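PDB 2V2K: ferredoxin from Mycobacterium smegmatis, which transfers electrons in metabolic reactions as a small seven-iron ferredoxin of the two-cluster, [3Fe-4S] and [4Fe-4S] type. Local coordinates for residues 1-6 with 69-74. Sequence-based numbering, arbitrary orientation.
With F3S (Fe3-s4 cluster), chain C.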
loop_
_atom_site.group_PDB
_atom_site.type_symbol
_atom_site.label_atom_id
_atom_site.label_comp_id
_atom_site.label_asym_id
_atom_site.label_seq_id
_atom_site.Cartn_x
_atom_site.Cartn_y
_atom_site.Cartn_z
ATOM N N THR A 1 -2.900 -11.379 3.662
ATOM C CA THR A 1 -2.492 -9.978 3.673
ATOM C C THR A 1 -3.608 -9.077 3.156
ATOM O O THR A 1 -4.499 -9.525 2.435
ATOM C CB THR A 1 -1.227 -9.753 2.825
ATOM O OG1 THR A 1 -0.694 -8.450 3.094
ATOM C CG2 THR A 1 -1.553 -9.866 1.343
ATOM N N TYR A 2 -3.553 -7.803 3.531
ATOM C CA TYR A 2 -4.397 -6.802 2.933
ATOM C C TYR A 2 -3.567 -6.063 1.840
ATOM O O TYR A 2 -2.328 -6.170 1.799
ATOM C CB TYR A 2 -4.942 -5.851 4.013
ATOM C CG TYR A 2 -6.095 -6.448 4.808
ATOM C CD1 TYR A 2 -7.359 -5.865 4.783
ATOM C CD2 TYR A 2 -5.935 -7.627 5.534
ATOM C CE1 TYR A 2 -8.423 -6.418 5.503
ATOM C CE2 TYR A 2 -6.992 -8.187 6.256
ATOM C CZ TYR A 2 -8.226 -7.576 6.241
ATOM O OH TYR A 2 -9.281 -8.130 6.952
ATOM N N VAL A 3 -4.277 -5.373 0.954
ATOM C CA VAL A 3 -3.744 -4.781 -0.293
ATOM C C VAL A 3 -4.295 -3.358 -0.481
ATOM O O VAL A 3 -5.503 -3.140 -0.346
ATOM C CB VAL A 3 -4.100 -5.651 -1.534
ATOM C CG1 VAL A 3 -3.601 -4.997 -2.813
ATOM C CG2 VAL A 3 -3.525 -7.056 -1.354
ATOM N N ILE A 4 -3.411 -2.395 -0.775
ATOM C CA ILE A 4 -3.837 -1.058 -1.197
ATOM C C ILE A 4 -3.946 -1.049 -2.739
ATOM O O ILE A 4 -3.002 -1.407 -3.451
ATOM C CB ILE A 4 -2.883 0.049 -0.660
ATOM C CG1 ILE A 4 -2.756 -0.047 0.875
ATOM C CG2 ILE A 4 -3.378 1.428 -1.082
ATOM C CD1 ILE A 4 -1.892 1.022 1.536
ATOM N N ALA A 5 -5.108 -0.615 -3.228
ATOM C CA ALA A 5 -5.425 -0.570 -4.669
ATOM C C ALA A 5 -5.497 0.890 -5.210
ATOM O O ALA A 5 -5.162 1.854 -4.485
ATOM C CB ALA A 5 -6.759 -1.327 -4.924
ATOM N N GLU A 6 -5.952 1.042 -6.462
ATOM C CA GLU A 6 -5.852 2.308 -7.236
ATOM C C GLU A 6 -6.397 3.594 -6.601
ATOM O O GLU A 6 -5.833 4.651 -6.843
ATOM C CB GLU A 6 -6.475 2.146 -8.644
ATOM C CG GLU A 6 -6.088 3.283 -9.636
ATOM C CD GLU A 6 -6.094 2.863 -11.124
ATOM O OE1 GLU A 6 -5.372 1.908 -11.522
ATOM O OE2 GLU A 6 -6.796 3.524 -11.921
ATOM N N GLN A 69 0.264 -7.823 -6.524
ATOM C CA GLN A 69 1.662 -7.910 -6.940
ATOM C C GLN A 69 2.431 -6.583 -6.814
ATOM O O GLN A 69 3.631 -6.591 -6.513
ATOM C CB GLN A 69 1.773 -8.394 -8.385
ATOM C CG GLN A 69 3.193 -8.756 -8.780
ATOM C CD GLN A 69 3.743 -9.938 -7.981
ATOM O OE1 GLN A 69 4.826 -9.860 -7.390
ATOM N NE2 GLN A 69 2.981 -11.037 -7.946
ATOM N N ALA A 70 1.743 -5.469 -7.044
ATOM C CA ALA A 70 2.368 -4.154 -6.966
ATOM C C ALA A 70 2.828 -3.845 -5.545
ATOM O O ALA A 70 3.894 -3.265 -5.341
ATOM C CB ALA A 70 1.408 -3.081 -7.459
ATOM N N ASN A 71 2.018 -4.237 -4.568
ATOM C CA ASN A 71 2.361 -4.041 -3.164
ATOM C C ASN A 71 3.613 -4.813 -2.764
ATOM O O ASN A 71 4.449 -4.313 -2.011
ATOM C CB ASN A 71 1.188 -4.441 -2.265
ATOM C CG ASN A 71 0.134 -3.356 -2.168
ATOM O OD1 ASN A 71 -0.245 -2.940 -1.073
ATOM N ND2 ASN A 71 -0.346 -2.892 -3.315
ATOM N N ALA A 72 3.738 -6.035 -3.272
ATOM C CA ALA A 72 4.928 -6.845 -3.039
ATOM C C ALA A 72 6.140 -6.264 -3.759
ATOM O O ALA A 72 7.225 -6.164 -3.187
ATOM C CB ALA A 72 4.686 -8.281 -3.477
ATOM N N ASP A 73 5.947 -5.882 -5.018
ATOM C CA ASP A 73 7.061 -5.337 -5.852
ATOM C C ASP A 73 7.697 -4.051 -5.279
ATOM O O ASP A 73 8.889 -3.764 -5.529
ATOM C CB ASP A 73 6.578 -5.065 -7.297
ATOM C CG ASP A 73 6.355 -6.336 -8.135
ATOM O OD1 ASP A 73 6.824 -7.430 -7.742
ATOM O OD2 ASP A 73 5.733 -6.228 -9.233
ATOM N N PHE A 74 6.921 -3.273 -4.520
ATOM C CA PHE A 74 7.459 -2.078 -3.851
ATOM C C PHE A 74 8.700 -2.366 -2.983
ATOM O O PHE A 74 9.573 -1.504 -2.829
ATOM C CB PHE A 74 6.398 -1.392 -2.990
ATOM C CG PHE A 74 6.864 -0.107 -2.360
ATOM C CD1 PHE A 74 6.898 1.084 -3.094
ATOM C CD2 PHE A 74 7.225 -0.070 -1.021
ATOM C CE1 PHE A 74 7.295 2.268 -2.510
ATOM C CE2 PHE A 74 7.639 1.121 -0.426
ATOM C CZ PHE A 74 7.683 2.280 -1.161
HETATM FE FE1 F3S C . -2.194 -5.750 7.801
HETATM FE FE3 F3S C . -3.887 -3.597 7.965
HETATM FE FE4 F3S C . -1.711 -3.779 9.553
HETATM S S1 F3S C . -4.467 -5.792 7.769
HETATM S S2 F3S C . -1.462 -6.025 9.964
HETATM S S3 F3S C . -1.704 -3.606 7.217
HETATM S S4 F3S C . -3.806 -3.016 10.196
#
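N71 reaches from helix 67-73 to the backbone of I4 and grips both of its polar groups with one carboxamide. I4 N donates to N71 OD1 over 3.2 Å, nearly straight at 166°, and N71 ND2 donates to I4 O over 3.0 Å. The two bonds differ in direction of approach. I4 O receives ND2 in its carbonyl plane, on a lone pair, whereas I4 N stands above the carbonyl plane of N71, 36° out of it. I4 O in turn lies slightly out of the amide plane of N71, yet the paired bonds define which end is oxygen. A chi1 of -81° sets CG anti to N71's own carbonyl carbon and beside its N, and the bond to CB points toward the strand.

Each amide atom also has a second partner: OD1 accepts from I34 N, and ND2 donates to Y67 O within its own helix. Four hydrogen bonds therefore fix the flat group and satisfy its buried polar atoms. Apolar contact is slight by comparison. V3 CG1, placed beside its own carbonyl carbon, comes 3.9 Å from N71 ND2, while I4 CB is 4.0 Å from OD1. Only 121 Å² is buried in all, consistent with a polar clamp more than broad packing.

The same strand borders both clusters: the ring of Y2 lies with one face over sulfur S1 of one cluster, its CD2 3.2 Å from S1, and the I4 side chain, in the conformer given, touches the other bound cluster. Strand 2-4 pairs antiparallel with strand 54-56, as in the ferredoxin fold with two clusters. Through I34, N71 also ties the helix to strand 32-34, which pairs antiparallel with strand 25-27, bridging both small sheets.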